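PDB 5VM2: alcohol dehydrogenase from Escherichia coli, which is of unknown substrate specificity but, as a zinc-binding member of the zinc-containing alcohol dehydrogenase family, probably oxidises an alcohol with NAD or NADP as acceptor. Local coordinates for residues A6-Q9 and T13-I16; V216-A221 and I226-Q231; H317-R322 and F328-N333. All blocks are in the same frame, centred on the assembly; numbering follows the deposited sequence.

Contact 1: residues A6-Q9 and T13-I16; sequences AILQ and TMKI
Ile7 and Lys15 face each other as the antiparallel hydrogen-bonded pair of this contact, and their backbones are joined in both directions. Ile7 N donates to Lys15 O over 2.8 Å in a nearly straight bond, 173° at the hydrogen, and Lys15 N returns the bond to Ile7 O at 3.1 Å. Two residues nearer the turn, beyond the Leu8-Met14 pair, Gln9 N reaches Thr13 O, but the N-H points well aside and this bond is weak. The same two carbonyls of the Ile7-Lys15 pair also receive CA-H groups from the flanking residues: Met14 CA lies 3.3 Å from Ile7 O, and Ala6 CA approaches Lys15 O.

Strands 3-10 and 13-19 thereby make a beta hairpin, a two-stranded antiparallel sheet near the N-terminus, with Ala6-Ile16 and Leu8-Met14 as its non-hydrogen-bonded pairs.

The apolar contacts lie on the face that carries these two pairs. Met14 bends at both chi2 and chi3, which folds its thioether back across the neighbouring strand: SD comes alongside Leu8 CD1 at 3.8 Å, while the methyl CE turns the other way along the strand to rest 4.0 Å from Ala6 CB. Leu8 and Met14 also touch Phe46 of helix 41-48, so this face is turned into the protein.

The polar side-chain contact is on the other face. Gln9 extends its chain straight from the backbone, CG anti to N, and Lys15 curls at chi2 and chi4 to meet it. Lys15 NZ donates to Gln9 OE1 at 2.8 Å, approaching from the flank of the amide carbonyl (C=O...N angle 106°) and 27° out of its plane. Both residues are exposed, and this bond lies at the surface, close to the turn of the hairpin.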
loop_
_atom_site.group_PDB
_atom_site.type_symbol
_atom_site.label_atom_id
_atom_site.label_comp_id
_atom_site.label_asym_id
_atom_site.label_seq_id
_atom_site.Cartn_x
_atom_site.Cartn_y
_atom_site.Cartn_z
ATOM N N ALA A 6 5.659 -18.124 7.849
ATOM C CA ALA A 6 4.393 -18.557 7.273
ATOM C C ALA A 6 4.573 -18.709 5.768
ATOM O O ALA A 6 4.975 -17.760 5.086
ATOM C CB ALA A 6 3.279 -17.562 7.589
ATOM N N ILE A 7 4.273 -19.897 5.253
ATOM C CA ILE A 7 4.516 -20.240 3.860
ATOM C C ILE A 7 3.187 -20.574 3.199
ATOM O O ILE A 7 2.307 -21.179 3.822
ATOM C CB ILE A 7 5.507 -21.421 3.744
ATOM C CG1 ILE A 7 6.944 -20.926 3.863
ATOM C CG2 ILE A 7 5.322 -22.193 2.449
ATOM C CD1 ILE A 7 7.186 -20.132 5.097
ATOM N N LEU A 8 3.037 -20.165 1.940
ATOM C CA LEU A 8 1.926 -20.620 1.105
ATOM C C LEU A 8 2.273 -22.012 0.590
ATOM O O LEU A 8 2.919 -22.177 -0.447
ATOM C CB LEU A 8 1.666 -19.643 -0.035
ATOM C CG LEU A 8 0.496 -20.005 -0.952
ATOM C CD1 LEU A 8 -0.837 -19.702 -0.280
ATOM C CD2 LEU A 8 0.613 -19.278 -2.282
ATOM N N GLN A 9 1.848 -23.028 1.343
ATOM C CA GLN A 9 2.134 -24.411 0.973
ATOM C C GLN A 9 1.490 -24.770 -0.362
ATOM O O GLN A 9 2.075 -25.498 -1.172
ATOM C CB GLN A 9 1.643 -25.338 2.083
ATOM C CG GLN A 9 1.749 -26.818 1.794
ATOM C CD GLN A 9 1.352 -27.650 2.996
ATOM O OE1 GLN A 9 0.196 -28.050 3.136
ATOM N NE2 GLN A 9 2.309 -27.902 3.882
ATOM N N THR A 13 -3.720 -22.281 1.260
ATOM C CA THR A 13 -3.284 -23.039 2.430
ATOM C C THR A 13 -1.947 -22.506 2.934
ATOM O O THR A 13 -0.913 -22.695 2.285
ATOM C CB THR A 13 -3.179 -24.526 2.098
ATOM O OG1 THR A 13 -4.436 -24.985 1.586
ATOM C CG2 THR A 13 -2.812 -25.327 3.340
ATOM N N MET A 14 -1.973 -21.857 4.094
ATOM C CA MET A 14 -0.791 -21.406 4.814
ATOM C C MET A 14 -0.453 -22.385 5.929
ATOM O O MET A 14 -1.344 -22.990 6.535
ATOM C CB MET A 14 -1.022 -20.026 5.433
ATOM C CG MET A 14 -1.558 -18.977 4.479
ATOM S SD MET A 14 -0.302 -18.460 3.299
ATOM C CE MET A 14 0.911 -17.734 4.398
ATOM N N LYS A 15 0.846 -22.541 6.199
ATOM C CA LYS A 15 1.277 -23.028 7.504
ATOM C C LYS A 15 2.616 -22.408 7.867
ATOM O O LYS A 15 3.305 -21.814 7.034
ATOM C CB LYS A 15 1.377 -24.560 7.588
ATOM C CG LYS A 15 0.327 -25.294 6.798
ATOM C CD LYS A 15 -0.220 -26.458 7.579
ATOM C CE LYS A 15 -1.069 -27.353 6.698
ATOM N NZ LYS A 15 -0.208 -28.293 5.941
ATOM N N ILE A 16 2.979 -22.597 9.131
ATOM C CA ILE A 16 4.179 -22.027 9.726
ATOM C C ILE A 16 5.193 -23.151 9.885
ATOM O O ILE A 16 4.935 -24.137 10.589
ATOM C CB ILE A 16 3.870 -21.357 11.075
ATOM C CG1 ILE A 16 2.820 -20.256 10.889
ATOM C CG2 ILE A 16 5.139 -20.817 11.720
ATOM C CD1 ILE A 16 2.308 -19.678 12.186
#

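Contact 2: residues V216-A221 and I226-Q231; sequences VVINGA and IARCQQ
Ile218 points from its strand toward the helix and meets Arg228 and Cys229 with its outer carbons. With CG1 beside the backbone N and the chain nearly extended at chi2 (154°), CD1 is carried up to the helix, where it lies 3.8 Å from Arg228 CB and 4.1 Å from Cys229 SG. CG1 and CG2 also approach Arg228 CB, so the base of the arginine side chain sits across the whole branched end of the isoleucine.

Beyond CB, Arg228 bends at chi2 and again at chi3 (-57°). The folded chain brings its guanidinium back along the strand to Val216, whose CG1 lies 3.6 Å from NH2. Val216 CG1 and Ile218 CG1 both approach the guanidinium obliquely. At its edge, in plane, a water accepts from Arg228 NH2 at 2.9 Å and donates to Val217 O at 2.8 Å, linking helix and strand where no direct hydrogen bond does. The charge itself is paired with Glu223, which forms a salt bridge to Arg228 NE and also accepts from Asn219 N.

Strand 216-219 is an outermost strand of the parallel Rossmann-type sheet, hydrogen-bonded to strand 195-200. The 226-231 part of helix 225-232 runs nearly antiparallel to the strand, at 164°, following an Asx turn at Asn219, while Val217 points away from that helix and packs on helix 203-211.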
loop_
_atom_site.group_PDB
_atom_site.type_symbol
_atom_site.label_atom_id
_atom_site.label_comp_id
_atom_site.label_asym_id
_atom_site.label_seq_id
_atom_site.Cartn_x
_atom_site.Cartn_y
_atom_site.Cartn_z
ATOM N N VAL A 216 -17.097 15.151 0.464
ATOM C CA VAL A 216 -18.381 14.552 0.120
ATOM C C VAL A 216 -18.138 13.064 -0.082
ATOM O O VAL A 216 -17.074 12.668 -0.564
ATOM C CB VAL A 216 -18.988 15.194 -1.149
ATOM C CG1 VAL A 216 -20.279 14.498 -1.557
ATOM C CG2 VAL A 216 -19.235 16.684 -0.939
ATOM N N VAL A 217 -19.099 12.235 0.317
ATOM C CA VAL A 217 -19.035 10.797 0.084
ATOM C C VAL A 217 -20.235 10.396 -0.761
ATOM O O VAL A 217 -21.341 10.914 -0.574
ATOM C CB VAL A 217 -18.987 9.999 1.405
ATOM C CG1 VAL A 217 -17.666 10.253 2.122
ATOM C CG2 VAL A 217 -20.157 10.372 2.300
ATOM N N ILE A 218 -20.012 9.482 -1.700
ATOM C CA ILE A 218 -21.008 9.131 -2.703
ATOM C C ILE A 218 -21.092 7.614 -2.779
ATOM O O ILE A 218 -20.082 6.941 -3.025
ATOM C CB ILE A 218 -20.673 9.730 -4.078
ATOM C CG1 ILE A 218 -20.839 11.253 -4.049
ATOM C CG2 ILE A 218 -21.546 9.116 -5.164
ATOM C CD1 ILE A 218 -19.980 11.986 -5.078
ATOM N N ASN A 219 -22.289 7.078 -2.562
ATOM C CA ASN A 219 -22.513 5.637 -2.646
ATOM C C ASN A 219 -23.004 5.323 -4.054
ATOM O O ASN A 219 -24.179 5.524 -4.374
ATOM C CB ASN A 219 -23.505 5.187 -1.580
ATOM C CG ASN A 219 -23.703 3.681 -1.564
ATOM O OD1 ASN A 219 -23.644 3.023 -2.600
ATOM N ND2 ASN A 219 -23.932 3.127 -0.382
ATOM N N GLY A 220 -22.099 4.789 -4.874
ATOM C CA GLY A 220 -22.399 4.463 -6.258
ATOM C C GLY A 220 -23.445 3.385 -6.448
ATOM O O GLY A 220 -23.952 3.235 -7.565
ATOM N N ALA A 221 -23.768 2.627 -5.401
ATOM C CA ALA A 221 -24.847 1.655 -5.491
ATOM C C ALA A 221 -26.208 2.280 -5.230
ATOM O O ALA A 221 -27.208 1.830 -5.799
ATOM C CB ALA A 221 -24.612 0.505 -4.506
ATOM N N ILE A 226 -21.982 9.506 -11.580
ATOM C CA ILE A 226 -21.598 10.547 -12.526
ATOM C C ILE A 226 -22.376 11.829 -12.252
ATOM O O ILE A 226 -21.801 12.924 -12.229
ATOM C CB ILE A 226 -21.786 10.044 -13.967
ATOM C CG1 ILE A 226 -20.668 9.057 -14.322
ATOM C CG2 ILE A 226 -21.795 11.207 -14.940
ATOM C CD1 ILE A 226 -20.949 8.225 -15.557
ATOM N N ALA A 227 -23.680 11.713 -12.000
ATOM C CA ALA A 227 -24.485 12.893 -11.694
ATOM C C ALA A 227 -24.021 13.565 -10.406
ATOM O O ALA A 227 -23.892 14.793 -10.343
ATOM C CB ALA A 227 -25.960 12.506 -11.598
ATOM N N ARG A 228 -23.768 12.772 -9.363
ATOM C CA ARG A 228 -23.327 13.339 -8.093
ATOM C C ARG A 228 -21.970 14.018 -8.228
ATOM O O ARG A 228 -21.727 15.065 -7.615
ATOM C CB ARG A 228 -23.278 12.247 -7.025
ATOM C CG ARG A 228 -24.652 11.705 -6.631
ATOM C CD ARG A 228 -25.433 12.702 -5.775
ATOM N NE ARG A 228 -24.696 13.083 -4.572
ATOM C CZ ARG A 228 -24.070 14.246 -4.413
ATOM N NH1 ARG A 228 -24.090 15.151 -5.383
ATOM N NH2 ARG A 228 -23.417 14.503 -3.287
ATOM N N CYS A 229 -21.071 13.437 -9.028
ATOM C CA CYS A 229 -19.764 14.052 -9.243
ATOM C C CYS A 229 -19.879 15.324 -10.076
ATOM O O CYS A 229 -19.165 16.302 -9.826
ATOM C CB CYS A 229 -18.823 13.052 -9.916
ATOM S SG CYS A 229 -18.193 11.761 -8.810
ATOM N N GLN A 230 -20.765 15.327 -11.076
ATOM C CA GLN A 230 -20.969 16.531 -11.872
ATOM C C GLN A 230 -21.534 17.662 -11.023
ATOM O O GLN A 230 -21.170 18.830 -11.205
ATOM C CB GLN A 230 -21.886 16.228 -13.057
ATOM C CG GLN A 230 -21.198 15.487 -14.196
ATOM C CD GLN A 230 -19.990 16.236 -14.726
ATOM O OE1 GLN A 230 -18.857 15.975 -14.321
ATOM N NE2 GLN A 230 -20.227 17.173 -15.638
ATOM N N GLN A 231 -22.435 17.337 -10.092
ATOM C CA GLN A 231 -22.873 18.331 -9.118
ATOM C C GLN A 231 -21.698 18.805 -8.271
ATOM O O GLN A 231 -21.504 20.010 -8.072
ATOM C CB GLN A 231 -23.974 17.748 -8.233
ATOM C CG GLN A 231 -24.368 18.650 -7.075
ATOM C CD GLN A 231 -25.295 17.965 -6.090
ATOM O OE1 GLN A 231 -25.956 16.980 -6.422
ATOM N NE2 GLN A 231 -25.347 18.484 -4.868
HETATM O O HOH W 1 -23.572 11.887 -1.933
#

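Contact 3: residues H317-R322 and F328-N333; sequences HIYDYR and FEESVN
A single hydrogen bond, from Tyr319 OH to Glu330 OE1 at 2.9 Å, carries the polar part of this contact. The carboxylate oxygen is met on its anti side, with the hydroxyl 15° out of the carboxylate plane. Gln326, one turn earlier in the helix, holds the other oxygen through its NE2, so both oxygens of Glu330 have a donor and the rotation of the carboxylate is probably restrained.

The remaining contact is between the rim of the ring and the glutamate. OE1 lies near the plane of the Tyr319 ring, at its edge, 3.2 Å from CE2. The carboxylate is turned 71° against the ring, and the two side chains run across rather than along each other. Glu330 CB comes within 3.6 Å of Tyr319 OH. Extended beyond CG (chi2 -169°), the glutamate reaches the hydroxyl end of a tyrosine that itself points from the strand toward the helix.

Strand 315-320, helix 324-333 and strand 340-344 form a beta-alpha-beta unit, and Tyr319 bridges its first strand to its helix while the backbone of the same residue bonds to Val342 and Lys344 of the parallel strand. From the helix, Ser331 and Val332 pack on helix 41-48, as does Phe328, which also touches Met14 of strand 13-19.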
loop_
_atom_site.group_PDB
_atom_site.type_symbol
_atom_site.label_atom_id
_atom_site.label_comp_id
_atom_site.label_asym_id
_atom_site.label_seq_id
_atom_site.Cartn_x
_atom_site.Cartn_y
_atom_site.Cartn_z
ATOM N N HIS A 317 -9.029 -5.089 12.128
ATOM C CA HIS A 317 -8.830 -6.456 12.595
ATOM C C HIS A 317 -7.349 -6.702 12.840
ATOM O O HIS A 317 -6.512 -6.352 12.004
ATOM C CB HIS A 317 -9.364 -7.474 11.580
ATOM C CG HIS A 317 -10.823 -7.331 11.284
ATOM N ND1 HIS A 317 -11.304 -6.479 10.314
ATOM C CD2 HIS A 317 -11.906 -7.933 11.828
ATOM C CE1 HIS A 317 -12.622 -6.560 10.275
ATOM N NE2 HIS A 317 -13.012 -7.436 11.182
ATOM N N ILE A 318 -7.035 -7.307 13.982
ATOM C CA ILE A 318 -5.678 -7.720 14.318
ATOM C C ILE A 318 -5.706 -9.217 14.583
ATOM O O ILE A 318 -6.461 -9.686 15.442
ATOM C CB ILE A 318 -5.130 -6.960 15.535
ATOM C CG1 ILE A 318 -5.045 -5.463 15.235
ATOM C CG2 ILE A 318 -3.765 -7.505 15.935
ATOM C CD1 ILE A 318 -4.706 -4.618 16.442
ATOM N N TYR A 319 -4.887 -9.965 13.850
ATOM C CA TYR A 319 -4.780 -11.413 13.949
ATOM C C TYR A 319 -3.469 -11.799 14.618
ATOM O O TYR A 319 -2.440 -11.145 14.416
ATOM C CB TYR A 319 -4.860 -12.071 12.567
ATOM C CG TYR A 319 -6.104 -11.734 11.781
ATOM C CD1 TYR A 319 -6.135 -10.641 10.926
ATOM C CD2 TYR A 319 -7.256 -12.502 11.905
ATOM C CE1 TYR A 319 -7.273 -10.326 10.210
ATOM C CE2 TYR A 319 -8.400 -12.194 11.193
ATOM C CZ TYR A 319 -8.402 -11.104 10.349
ATOM O OH TYR A 319 -9.538 -10.794 9.638
ATOM N N ASP A 320 -3.490 -12.827 15.459
ATOM C CA ASP A 320 -2.248 -13.401 15.950
ATOM C C ASP A 320 -1.545 -14.157 14.827
ATOM O O ASP A 320 -2.177 -14.677 13.903
ATOM C CB ASP A 320 -2.513 -14.334 17.134
ATOM C CG ASP A 320 -2.683 -13.582 18.444
ATOM O OD1 ASP A 320 -2.113 -12.477 18.573
ATOM O OD2 ASP A 320 -3.384 -14.093 19.344
ATOM N N TYR A 321 -0.215 -14.211 14.919
ATOM C CA TYR A 321 0.590 -14.836 13.871
ATOM C C TYR A 321 0.267 -16.322 13.718
ATOM O O TYR A 321 0.160 -16.827 12.594
ATOM C CB TYR A 321 2.071 -14.612 14.183
ATOM C CG TYR A 321 3.055 -15.425 13.373
ATOM C CD1 TYR A 321 3.233 -15.199 12.014
ATOM C CD2 TYR A 321 3.836 -16.397 13.985
ATOM C CE1 TYR A 321 4.151 -15.937 11.283
ATOM C CE2 TYR A 321 4.752 -17.135 13.269
ATOM C CZ TYR A 321 4.908 -16.906 11.920
ATOM O OH TYR A 321 5.826 -17.652 11.219
ATOM N N ARG A 322 0.091 -17.039 14.832
ATOM C CA ARG A 322 -0.209 -18.458 14.663
ATOM C C ARG A 322 -1.591 -18.681 14.059
ATOM O O ARG A 322 -1.833 -19.733 13.457
ATOM C CB ARG A 322 -0.092 -19.195 16.003
ATOM C CG ARG A 322 -0.530 -20.663 15.952
ATOM C CD ARG A 322 -0.419 -21.345 17.314
ATOM N NE ARG A 322 -1.541 -22.248 17.570
ATOM C CZ ARG A 322 -1.602 -23.098 18.592
ATOM N NH1 ARG A 322 -0.599 -23.170 19.457
ATOM N NH2 ARG A 322 -2.660 -23.882 18.747
ATOM N N PHE A 328 -6.059 -14.995 6.533
ATOM C CA PHE A 328 -6.167 -14.915 5.082
ATOM C C PHE A 328 -7.523 -15.389 4.583
ATOM O O PHE A 328 -8.033 -14.850 3.594
ATOM C CB PHE A 328 -5.037 -15.707 4.425
ATOM C CG PHE A 328 -3.767 -14.920 4.287
ATOM C CD1 PHE A 328 -3.634 -13.968 3.287
ATOM C CD2 PHE A 328 -2.719 -15.104 5.174
ATOM C CE1 PHE A 328 -2.472 -13.227 3.162
ATOM C CE2 PHE A 328 -1.553 -14.366 5.055
ATOM C CZ PHE A 328 -1.430 -13.427 4.046
ATOM N N GLU A 329 -8.123 -16.379 5.245
ATOM C CA GLU A 329 -9.479 -16.781 4.890
ATOM C C GLU A 329 -10.455 -15.626 5.078
ATOM O O GLU A 329 -11.226 -15.294 4.170
ATOM C CB GLU A 329 -9.904 -17.991 5.722
ATOM C CG GLU A 329 -9.160 -19.268 5.370
ATOM C CD GLU A 329 -9.491 -20.421 6.302
ATOM O OE1 GLU A 329 -10.325 -20.240 7.214
ATOM O OE2 GLU A 329 -8.916 -21.514 6.121
ATOM N N GLU A 330 -10.423 -14.986 6.251
ATOM C CA GLU A 330 -11.334 -13.875 6.511
ATOM C C GLU A 330 -11.059 -12.697 5.589
ATOM O O GLU A 330 -11.991 -11.988 5.197
ATOM C CB GLU A 330 -11.234 -13.442 7.972
ATOM C CG GLU A 330 -11.800 -14.462 8.940
ATOM C CD GLU A 330 -11.934 -13.923 10.346
ATOM O OE1 GLU A 330 -11.507 -12.774 10.589
ATOM O OE2 GLU A 330 -12.469 -14.649 11.210
ATOM N N SER A 331 -9.793 -12.473 5.231
ATOM C CA SER A 331 -9.467 -11.420 4.276
ATOM C C SER A 331 -10.058 -11.697 2.902
ATOM O O SER A 331 -10.181 -10.770 2.092
ATOM C CB SER A 331 -7.952 -11.253 4.182
ATOM O OG SER A 331 -7.417 -10.859 5.436
ATOM N N VAL A 332 -10.425 -12.944 2.625
ATOM C CA VAL A 332 -11.159 -13.272 1.406
ATOM C C VAL A 332 -12.660 -13.310 1.659
ATOM O O VAL A 332 -13.443 -12.717 0.912
ATOM C CB VAL A 332 -10.657 -14.617 0.837
ATOM C CG1 VAL A 332 -11.382 -14.946 -0.460
ATOM C CG2 VAL A 332 -9.151 -14.582 0.629
ATOM N N ASN A 333 -13.084 -13.984 2.730
ATOM C CA ASN A 333 -14.508 -14.199 2.968
ATOM C C ASN A 333 -15.199 -12.917 3.412
ATOM O O ASN A 333 -16.241 -12.539 2.865
ATOM C CB ASN A 333 -14.702 -15.299 4.013
ATOM C CG ASN A 333 -13.869 -16.532 3.723
ATOM O OD1 ASN A 333 -13.547 -16.823 2.572
ATOM N ND2 ASN A 333 -13.507 -17.263 4.772
#

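Overall arrangement
Contacts 1 and 3 are neighbours, their centres 13 Å apart: Tyr321 and Arg322 pack on Ile16, Phe328 on Met14, and both contacts adjoin helix 41-48. Contact 2 stands apart in the Rossmann-type part of the chain, its centre 42 Å from that of contact 1 and 32 Å from that of contact 3. All three are partly buried. Contact 1 pairs two strands through their backbones, with a mostly buried apolar face and, on the other, an exposed lysine-glutamine bond. The other two set a helix on a strand without backbone bonds between them: contact 2 by aliphatic packing against an arginine, with a bridging water, contact 3 by one tyrosine-glutamate bond.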